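Local coordinates for acetylserotonin O-methyltransferase (Homo sapiens, PDB 4A6D), which catalyses the last step of melatonin synthesis, transferring a methyl group from S-adenosylmethionine to the hydroxyl of N-acetylserotonin, at residues 180-193 / 237-251. Residues are numbered along the deposited sequence; the frame is centred on the assembly and turned at random.
Sequences FPLMCDLGGGAGAL and FFKDPLPEADLYILA. With SAM (S-adenosylmethionine), chain D.
Strands 182-186 and 247-251 are parallel neighbours in the middle of the Rossmann-like methyltransferase sheet, and their C-terminal ends open onto the S-adenosylmethionine site. Cys184, paired with Tyr248, bonds to the residues that flank it: its N donates to Leu247 O (2.8 Å) and its O accepts from Ile249 N, after which Leu186 N reaches Ile249 O. At the far end Leu182 O takes two donors, Asp246 N from above the carbonyl plane and Leu247 N within it. Asp246 answers with its side chain, OD2 receiving Leu182 N at 2.8 Å on the anti lone pair, while OD1 forms a salt bridge with Lys274. On one face of the sheet Leu247 CD1 sits over the Phe180 ring in a CH-pi contact, 4.0 Å from its centroid, and CD2 lies alongside Met183 SD. On the other, Cys184 CB and Leu186 CD1 both approach Tyr248 CD1, the latter at 3.7 Å, and Ala245 CB covers a face of the same ring; Tyr248 OH is tied to Pro243 O. Gly187 O and Ala251 O, one from each segment, accept from the cofactor's amino N. Phe237 N donates to adenine N1 (2.9 Å, 165°), while its ring, swung between backbone N and carbonyl carbon (chi1 54°), lies over the adenine with its edge at Gly187 N and CD2 4.0 Å from Leu186 CB. An alanine at Phe237 would keep that backbone donor but is likely to leave that side of the adenine without its aromatic cover and open a gap beside Leu186 CB. These segments thus supply main-chain atoms at both ends of the cofactor, two carbonyls whose partial negative charge would suit its ammonium group and one N-H that reads the adenine; side chains such as Asp210 and Asp236 add to the grip.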
ATOM      1  N   PHE A 180     -25.570  23.494 -25.184  1.00 73.70           N
ATOM      2  CA  PHE A 180     -25.129  22.479 -26.136  1.00 70.27           C
ATOM      3  C   PHE A 180     -26.197  21.396 -26.217  1.00 75.38           C
ATOM      4  O   PHE A 180     -26.123  20.413 -25.486  1.00 77.39           O
ATOM      5  CB  PHE A 180     -23.800  21.869 -25.656  1.00 69.09           C
ATOM      6  CG  PHE A 180     -22.714  22.859 -25.322  1.00 68.71           C
ATOM      7  CD1 PHE A 180     -22.066  23.573 -26.328  1.00 69.30           C
ATOM      8  CD2 PHE A 180     -22.285  23.027 -24.008  1.00 70.34           C
ATOM      9  CE1 PHE A 180     -21.028  24.458 -26.022  1.00 69.99           C
ATOM     10  CE2 PHE A 180     -21.254  23.926 -23.694  1.00 72.79           C
ATOM     11  CZ  PHE A 180     -20.638  24.641 -24.702  1.00 70.93           C
ATOM     12  N   PRO A 181     -27.218  21.556 -27.058  1.00 72.51           N
ATOM     13  CA  PRO A 181     -28.279  20.533 -27.128  1.00 74.05           C
ATOM     14  C   PRO A 181     -27.824  19.117 -27.480  1.00 76.82           C
ATOM     15  O   PRO A 181     -28.371  18.158 -26.962  1.00 77.43           O
ATOM     16  CB  PRO A 181     -29.226  21.083 -28.205  1.00 76.12           C
ATOM     17  CG  PRO A 181     -28.903  22.508 -28.316  1.00 79.20           C
ATOM     18  CD  PRO A 181     -27.463  22.640 -28.035  1.00 73.23           C
ATOM     19  N   LEU A 182     -26.847  18.989 -28.364  1.00 72.22           N
ATOM     20  CA  LEU A 182     -26.360  17.692 -28.792  1.00 72.38           C
ATOM     21  C   LEU A 182     -24.934  17.472 -28.266  1.00 74.28           C
ATOM     22  O   LEU A 182     -24.073  18.343 -28.421  1.00 73.14           O
ATOM     23  CB  LEU A 182     -26.507  17.588 -30.312  1.00 72.89           C
ATOM     24  CG  LEU A 182     -25.931  16.404 -31.092  1.00 79.53           C
ATOM     25  CD1 LEU A 182     -26.327  15.035 -30.497  1.00 82.27           C
ATOM     26  CD2 LEU A 182     -26.336  16.508 -32.550  1.00 80.81           C
ATOM     27  N   MET A 183     -24.716  16.337 -27.567  1.00 68.66           N
ATOM     28  CA  MET A 183     -23.418  16.047 -26.943  1.00 66.21           C
ATOM     29  C   MET A 183     -22.808  14.733 -27.371  1.00 68.43           C
ATOM     30  O   MET A 183     -23.520  13.824 -27.789  1.00 68.13           O
ATOM     31  CB  MET A 183     -23.536  16.067 -25.406  1.00 68.46           C
ATOM     32  CG  MET A 183     -24.086  17.338 -24.846  1.00 72.35           C
ATOM     33  SD  MET A 183     -24.061  17.272 -23.050  1.00 77.21           S
ATOM     34  CE  MET A 183     -24.870  18.804 -22.654  1.00 75.88           C
ATOM     35  N   CYS A 184     -21.489  14.607 -27.204  1.00 64.47           N
ATOM     36  CA  CYS A 184     -20.792  13.352 -27.494  1.00 64.08           C
ATOM     37  C   CYS A 184     -19.744  13.077 -26.424  1.00 66.37           C
ATOM     38  O   CYS A 184     -18.862  13.908 -26.199  1.00 64.36           O
ATOM     39  CB  CYS A 184     -20.194  13.319 -28.901  1.00 63.68           C
ATOM     40  SG  CYS A 184     -19.262  11.803 -29.267  1.00 68.21           S
ATOM     41  N   ASP A 185     -19.872  11.930 -25.736  1.00 64.39           N
ATOM     42  CA  ASP A 185     -18.895  11.507 -24.718  1.00 63.19           C
ATOM     43  C   ASP A 185     -17.875  10.610 -25.403  1.00 62.55           C
ATOM     44  O   ASP A 185     -18.174   9.451 -25.714  1.00 60.82           O
ATOM     45  CB  ASP A 185     -19.549  10.794 -23.518  1.00 66.08           C
ATOM     46  CG  ASP A 185     -18.648  10.698 -22.294  1.00 77.01           C
ATOM     47  OD1 ASP A 185     -17.477  11.142 -22.376  1.00 78.03           O
ATOM     48  OD2 ASP A 185     -19.097  10.148 -21.261  1.00 80.64           O
ATOM     49  N   LEU A 186     -16.709  11.193 -25.739  1.00 58.72           N
ATOM     50  CA  LEU A 186     -15.634  10.494 -26.452  1.00 59.04           C
ATOM     51  C   LEU A 186     -14.882   9.645 -25.494  1.00 63.54           C
ATOM     52  O   LEU A 186     -14.234  10.179 -24.592  1.00 64.42           O
ATOM     53  CB  LEU A 186     -14.693  11.500 -27.121  1.00 58.24           C
ATOM     54  CG  LEU A 186     -15.256  12.276 -28.290  1.00 62.79           C
ATOM     55  CD1 LEU A 186     -14.409  13.460 -28.565  1.00 62.85           C
ATOM     56  CD2 LEU A 186     -15.333  11.416 -29.522  1.00 60.96           C
ATOM     57  N   GLY A 187     -14.997   8.334 -25.646  1.00 61.71           N
ATOM     58  CA  GLY A 187     -14.376   7.392 -24.719  1.00 62.20           C
ATOM     59  C   GLY A 187     -15.279   7.294 -23.514  1.00 67.75           C
ATOM     60  O   GLY A 187     -14.804   7.208 -22.389  1.00 68.69           O
ATOM     61  N   GLY A 188     -16.586   7.368 -23.761  1.00 65.88           N
ATOM     62  CA  GLY A 188     -17.617   7.371 -22.728  1.00 66.91           C
ATOM     63  C   GLY A 188     -17.821   6.098 -21.934  1.00 74.06           C
ATOM     64  O   GLY A 188     -18.581   6.108 -20.961  1.00 74.24           O
ATOM     65  N   GLY A 189     -17.178   5.005 -22.361  1.00 73.38           N
ATOM     66  CA  GLY A 189     -17.245   3.704 -21.695  1.00 74.68           C
ATOM     67  C   GLY A 189     -18.644   3.130 -21.601  1.00 81.73           C
ATOM     68  O   GLY A 189     -19.366   3.068 -22.600  1.00 81.70           O
ATOM     69  N   ALA A 190     -19.047   2.753 -20.373  1.00 80.83           N
ATOM     70  CA  ALA A 190     -20.365   2.177 -20.056  1.00 83.19           C
ATOM     71  C   ALA A 190     -21.523   3.189 -20.177  1.00 86.45           C
ATOM     72  O   ALA A 190     -22.684   2.776 -20.221  1.00 88.24           O
ATOM     73  CB  ALA A 190     -20.345   1.564 -18.662  1.00 84.57           C
ATOM     74  N   GLY A 191     -21.187   4.486 -20.216  1.00 79.72           N
ATOM     75  CA  GLY A 191     -22.139   5.586 -20.340  1.00 79.13           C
ATOM     76  C   GLY A 191     -22.696   6.150 -19.047  1.00 82.98           C
ATOM     77  O   GLY A 191     -23.749   6.793 -19.067  1.00 82.98           O
ATOM     78  N   ALA A 192     -21.997   5.917 -17.911  1.00 79.65           N
ATOM     79  CA  ALA A 192     -22.403   6.381 -16.582  1.00 79.90           C
ATOM     80  C   ALA A 192     -22.508   7.910 -16.526  1.00 82.91           C
ATOM     81  O   ALA A 192     -23.546   8.439 -16.111  1.00 84.65           O
ATOM     82  CB  ALA A 192     -21.431   5.879 -15.535  1.00 79.41           C
ATOM     83  N   LEU A 193     -21.455   8.610 -16.995  1.00 75.04           N
ATOM     84  CA  LEU A 193     -21.413  10.062 -17.039  1.00 72.41           C
ATOM     85  C   LEU A 193     -22.526  10.611 -17.946  1.00 76.44           C
ATOM     86  O   LEU A 193     -23.208  11.561 -17.566  1.00 75.21           O
ATOM     87  CB  LEU A 193     -20.012  10.541 -17.465  1.00 69.29           C
ATOM     88  CG  LEU A 193     -19.621  11.982 -17.112  1.00 71.63           C
ATOM     89  CD1 LEU A 193     -19.680  12.252 -15.590  1.00 70.50           C
ATOM     90  CD2 LEU A 193     -18.260  12.300 -17.653  1.00 70.63           C
ATOM     91  N   PHE A 237     -11.572   7.055 -32.057  1.00 67.51           N
ATOM     92  CA  PHE A 237     -11.536   8.522 -32.126  1.00 65.59           C
ATOM     93  C   PHE A 237     -10.306   9.169 -32.795  1.00 72.51           C
ATOM     94  O   PHE A 237     -10.356  10.344 -33.184  1.00 71.02           O
ATOM     95  CB  PHE A 237     -11.994   9.214 -30.842  1.00 64.60           C
ATOM     96  CG  PHE A 237     -11.319   8.833 -29.545  1.00 64.96           C
ATOM     97  CD1 PHE A 237      -9.936   8.646 -29.484  1.00 66.90           C
ATOM     98  CD2 PHE A 237     -12.046   8.751 -28.366  1.00 65.02           C
ATOM     99  CE1 PHE A 237      -9.303   8.378 -28.270  1.00 68.31           C
ATOM    100  CE2 PHE A 237     -11.415   8.438 -27.159  1.00 65.90           C
ATOM    101  CZ  PHE A 237     -10.048   8.238 -27.124  1.00 65.39           C
ATOM    102  N   PHE A 238      -9.254   8.366 -33.030  1.00 71.28           N
ATOM    103  CA  PHE A 238      -8.044   8.823 -33.721  1.00 71.43           C
ATOM    104  C   PHE A 238      -8.159   8.810 -35.220  1.00 75.80           C
ATOM    105  O   PHE A 238      -7.337   9.441 -35.873  1.00 77.98           O
ATOM    106  CB  PHE A 238      -6.795   8.035 -33.276  1.00 73.95           C
ATOM    107  CG  PHE A 238      -6.363   8.370 -31.872  1.00 74.06           C
ATOM    108  CD1 PHE A 238      -5.929   9.651 -31.549  1.00 75.55           C
ATOM    109  CD2 PHE A 238      -6.432   7.419 -30.865  1.00 76.79           C
ATOM    110  CE1 PHE A 238      -5.579   9.976 -30.236  1.00 76.34           C
ATOM    111  CE2 PHE A 238      -6.048   7.733 -29.558  1.00 79.51           C
ATOM    112  CZ  PHE A 238      -5.656   9.021 -29.245  1.00 76.96           C
ATOM    113  N   LYS A 239      -9.164   8.119 -35.792  1.00 71.29           N
ATOM    114  CA  LYS A 239      -9.263   8.058 -37.247  1.00 72.36           C
ATOM    115  C   LYS A 239     -10.674   8.005 -37.838  1.00 77.36           C
ATOM    116  O   LYS A 239     -10.851   8.385 -38.999  1.00 77.20           O
ATOM    117  CB  LYS A 239      -8.377   6.934 -37.808  1.00 78.46           C
ATOM    118  CG  LYS A 239      -8.376   5.656 -36.969  1.00100.04           C
ATOM    119  CD  LYS A 239      -7.323   4.661 -37.415  1.00114.32           C
ATOM    120  CE  LYS A 239      -6.003   4.795 -36.690  1.00127.10           C
ATOM    121  NZ  LYS A 239      -5.043   3.727 -37.110  1.00140.36           N
ATOM    122  N   ASP A 240     -11.672   7.540 -37.062  1.00 72.90           N
ATOM    123  CA  ASP A 240     -13.049   7.425 -37.559  1.00 72.25           C
ATOM    124  C   ASP A 240     -13.793   8.744 -37.587  1.00 71.42           C
ATOM    125  O   ASP A 240     -13.354   9.652 -36.899  1.00 67.12           O
ATOM    126  CB  ASP A 240     -13.814   6.425 -36.699  1.00 74.81           C
ATOM    127  CG  ASP A 240     -13.401   4.990 -36.929  1.00 80.36           C
ATOM    128  OD1 ASP A 240     -12.687   4.727 -37.922  1.00 83.82           O
ATOM    129  OD2 ASP A 240     -13.873   4.122 -36.187  1.00 79.60           O
ATOM    130  N   PRO A 241     -14.905   8.934 -38.356  1.00 68.37           N
ATOM    131  CA  PRO A 241     -15.621  10.227 -38.247  1.00 66.31           C
ATOM    132  C   PRO A 241     -16.303  10.284 -36.874  1.00 68.64           C
ATOM    133  O   PRO A 241     -16.783   9.248 -36.369  1.00 67.04           O
ATOM    134  CB  PRO A 241     -16.617  10.205 -39.408  1.00 68.34           C
ATOM    135  CG  PRO A 241     -16.821   8.756 -39.706  1.00 74.02           C
ATOM    136  CD  PRO A 241     -15.608   7.994 -39.258  1.00 70.65           C
ATOM    137  N   LEU A 242     -16.252  11.461 -36.222  1.00 65.29           N
ATOM    138  CA  LEU A 242     -16.857  11.607 -34.893  1.00 64.27           C
ATOM    139  C   LEU A 242     -18.336  11.896 -35.065  1.00 68.03           C
ATOM    140  O   LEU A 242     -18.722  12.503 -36.078  1.00 66.71           O
ATOM    141  CB  LEU A 242     -16.196  12.718 -34.047  1.00 62.37           C
ATOM    142  CG  LEU A 242     -14.663  12.742 -33.888  1.00 65.05           C
ATOM    143  CD1 LEU A 242     -14.227  14.004 -33.149  1.00 63.59           C
ATOM    144  CD2 LEU A 242     -14.154  11.528 -33.201  1.00 62.45           C
ATOM    145  N   PRO A 243     -19.190  11.443 -34.113  1.00 65.78           N
ATOM    146  CA  PRO A 243     -20.635  11.801 -34.185  1.00 65.99           C
ATOM    147  C   PRO A 243     -20.787  13.329 -34.181  1.00 67.35           C
ATOM    148  O   PRO A 243     -19.948  13.989 -33.571  1.00 63.22           O
ATOM    149  CB  PRO A 243     -21.208  11.202 -32.886  1.00 68.11           C
ATOM    150  CG  PRO A 243     -20.190  10.151 -32.465  1.00 71.53           C
ATOM    151  CD  PRO A 243     -18.875  10.720 -32.865  1.00 65.20           C
ATOM    152  N   GLU A 244     -21.794  13.903 -34.882  1.00 67.83           N
ATOM    153  CA  GLU A 244     -21.999  15.366 -34.879  1.00 67.99           C
ATOM    154  C   GLU A 244     -22.469  15.750 -33.512  1.00 72.16           C
ATOM    155  O   GLU A 244     -23.272  15.022 -32.912  1.00 74.62           O
ATOM    156  CB  GLU A 244     -23.004  15.837 -35.937  1.00 70.83           C
ATOM    157  CG  GLU A 244     -22.344  16.164 -37.270  1.00 90.05           C
ATOM    158  CD  GLU A 244     -22.953  15.453 -38.470  1.00134.04           C
ATOM    159  OE1 GLU A 244     -22.765  14.219 -38.598  1.00129.98           O
ATOM    160  OE2 GLU A 244     -23.623  16.134 -39.284  1.00142.47           O
ATOM    161  N   ALA A 245     -21.895  16.828 -32.968  1.00 64.70           N
ATOM    162  CA  ALA A 245     -22.186  17.274 -31.605  1.00 63.17           C
ATOM    163  C   ALA A 245     -21.812  18.738 -31.440  1.00 65.01           C
ATOM    164  O   ALA A 245     -20.961  19.255 -32.180  1.00 62.25           O
ATOM    165  CB  ALA A 245     -21.412  16.430 -30.591  1.00 63.07           C
ATOM    166  N   ASP A 246     -22.469  19.405 -30.476  1.00 61.39           N
ATOM    167  CA  ASP A 246     -22.243  20.806 -30.145  1.00 60.96           C
ATOM    168  C   ASP A 246     -21.170  20.824 -29.087  1.00 66.87           C
ATOM    169  O   ASP A 246     -20.393  21.774 -29.022  1.00 67.54           O
ATOM    170  CB  ASP A 246     -23.543  21.456 -29.612  1.00 63.19           C
ATOM    171  CG  ASP A 246     -24.699  21.386 -30.591  1.00 67.96           C
ATOM    172  OD1 ASP A 246     -24.537  21.852 -31.727  1.00 65.60           O
ATOM    173  OD2 ASP A 246     -25.764  20.859 -30.217  1.00 75.35           O
ATOM    174  N   LEU A 247     -21.128  19.750 -28.265  1.00 62.49           N
ATOM    175  CA  LEU A 247     -20.156  19.550 -27.181  1.00 59.85           C
ATOM    176  C   LEU A 247     -19.529  18.166 -27.228  1.00 60.31           C
ATOM    177  O   LEU A 247     -20.239  17.150 -27.268  1.00 58.63           O
ATOM    178  CB  LEU A 247     -20.814  19.801 -25.812  1.00 60.41           C
ATOM    179  CG  LEU A 247     -19.956  19.633 -24.561  1.00 63.55           C
ATOM    180  CD1 LEU A 247     -18.988  20.777 -24.389  1.00 62.88           C
ATOM    181  CD2 LEU A 247     -20.821  19.487 -23.334  1.00 64.68           C
ATOM    182  N   TYR A 248     -18.192  18.131 -27.201  1.00 57.00           N
ATOM    183  CA  TYR A 248     -17.430  16.881 -27.075  1.00 56.60           C
ATOM    184  C   TYR A 248     -16.878  16.810 -25.646  1.00 62.22           C
ATOM    185  O   TYR A 248     -16.280  17.782 -25.181  1.00 61.82           O
ATOM    186  CB  TYR A 248     -16.326  16.785 -28.144  1.00 56.85           C
ATOM    187  CG  TYR A 248     -16.912  16.618 -29.537  1.00 57.64           C
ATOM    188  CD1 TYR A 248     -17.238  15.355 -30.031  1.00 58.46           C
ATOM    189  CD2 TYR A 248     -17.240  17.727 -30.316  1.00 57.72           C
ATOM    190  CE1 TYR A 248     -17.850  15.198 -31.267  1.00 58.23           C
ATOM    191  CE2 TYR A 248     -17.848  17.580 -31.569  1.00 57.82           C
ATOM    192  CZ  TYR A 248     -18.153  16.313 -32.032  1.00 62.55           C
ATOM    193  OH  TYR A 248     -18.691  16.142 -33.278  1.00 68.35           O
ATOM    194  N   ILE A 249     -17.154  15.710 -24.922  1.00 60.51           N
ATOM    195  CA  ILE A 249     -16.703  15.511 -23.533  1.00 59.64           C
ATOM    196  C   ILE A 249     -15.527  14.546 -23.506  1.00 63.94           C
ATOM    197  O   ILE A 249     -15.632  13.458 -24.062  1.00 65.86           O
ATOM    198  CB  ILE A 249     -17.850  15.029 -22.594  1.00 62.97           C
ATOM    199  CG1 ILE A 249     -19.120  15.926 -22.727  1.00 63.57           C
ATOM    200  CG2 ILE A 249     -17.366  14.873 -21.130  1.00 62.12           C
ATOM    201  CD1 ILE A 249     -20.404  15.447 -21.931  1.00 67.64           C
ATOM    202  N   LEU A 250     -14.414  14.936 -22.880  1.00 58.76           N
ATOM    203  CA  LEU A 250     -13.251  14.044 -22.741  1.00 57.95           C
ATOM    204  C   LEU A 250     -12.967  13.843 -21.245  1.00 60.90           C
ATOM    205  O   LEU A 250     -12.289  14.678 -20.625  1.00 60.01           O
ATOM    206  CB  LEU A 250     -11.992  14.566 -23.470  1.00 57.33           C
ATOM    207  CG  LEU A 250     -11.907  14.481 -24.993  1.00 62.12           C
ATOM    208  CD1 LEU A 250     -10.669  15.199 -25.478  1.00 62.24           C
ATOM    209  CD2 LEU A 250     -11.809  13.050 -25.470  1.00 65.19           C
ATOM    210  N   ALA A 251     -13.593  12.808 -20.637  1.00 58.86           N
ATOM    211  CA  ALA A 251     -13.420  12.507 -19.194  1.00 59.12           C
ATOM    212  C   ALA A 251     -12.425  11.364 -19.074  1.00 66.13           C
ATOM    213  O   ALA A 251     -12.658  10.275 -19.613  1.00 65.47           O
ATOM    214  CB  ALA A 251     -14.748  12.137 -18.545  1.00 60.00           C
TER
HETATM  215  N   SAM D1350     -14.756   8.454 -19.885  1.00 73.56           N
HETATM  216  CA  SAM D1350     -14.838   7.274 -18.998  1.00 76.92           C
HETATM  217  C   SAM D1350     -14.750   7.528 -17.479  1.00 78.77           C
HETATM  218  O   SAM D1350     -14.139   8.505 -17.100  1.00 76.97           O
HETATM  219  OXT SAM D1350     -15.280   6.770 -16.604  1.00 79.06           O
HETATM  220  CB  SAM D1350     -13.812   6.287 -19.493  1.00 76.77           C
HETATM  221  CG  SAM D1350     -12.364   6.728 -19.245  1.00 75.90           C
HETATM  222  SD  SAM D1350     -11.262   5.375 -19.791  1.00 77.34           S
HETATM  223  CE  SAM D1350      -9.775   5.835 -18.999  1.00 78.99           C
HETATM  224  C5' SAM D1350     -10.738   5.893 -21.458  1.00 75.87           C
HETATM  225  C4' SAM D1350     -11.855   5.424 -22.402  1.00 75.67           C
HETATM  226  O4' SAM D1350     -11.385   5.731 -23.703  1.00 75.37           O
HETATM  227  C3' SAM D1350     -12.086   3.864 -22.343  1.00 77.71           C
HETATM  228  O3' SAM D1350     -13.479   3.550 -22.182  1.00 80.44           O
HETATM  229  C2' SAM D1350     -11.460   3.384 -23.694  1.00 77.56           C
HETATM  230  O2' SAM D1350     -12.001   2.208 -24.297  1.00 77.97           O
HETATM  231  C1' SAM D1350     -11.704   4.620 -24.579  1.00 76.19           C
HETATM  232  N9  SAM D1350     -10.811   4.662 -25.757  1.00 76.10           N
HETATM  233  C8  SAM D1350      -9.436   4.442 -25.764  1.00 75.99           C
HETATM  234  N7  SAM D1350      -8.972   4.571 -26.971  1.00 76.58           N
HETATM  235  C5  SAM D1350     -10.025   4.824 -27.844  1.00 76.67           C
HETATM  236  C6  SAM D1350     -10.167   5.028 -29.230  1.00 76.40           C
HETATM  237  N6  SAM D1350      -9.055   5.054 -30.003  1.00 76.57           N
HETATM  238  N1  SAM D1350     -11.414   5.304 -29.754  1.00 76.44           N
HETATM  239  C2  SAM D1350     -12.516   5.278 -28.991  1.00 76.17           C
HETATM  240  N3  SAM D1350     -12.410   5.074 -27.670  1.00 76.08           N
HETATM  241  C4  SAM D1350     -11.221   4.907 -27.057  1.00 76.49           C
HETATM  242  O   HOH W   1     -14.832  10.836 -21.988  1.00 61.19           O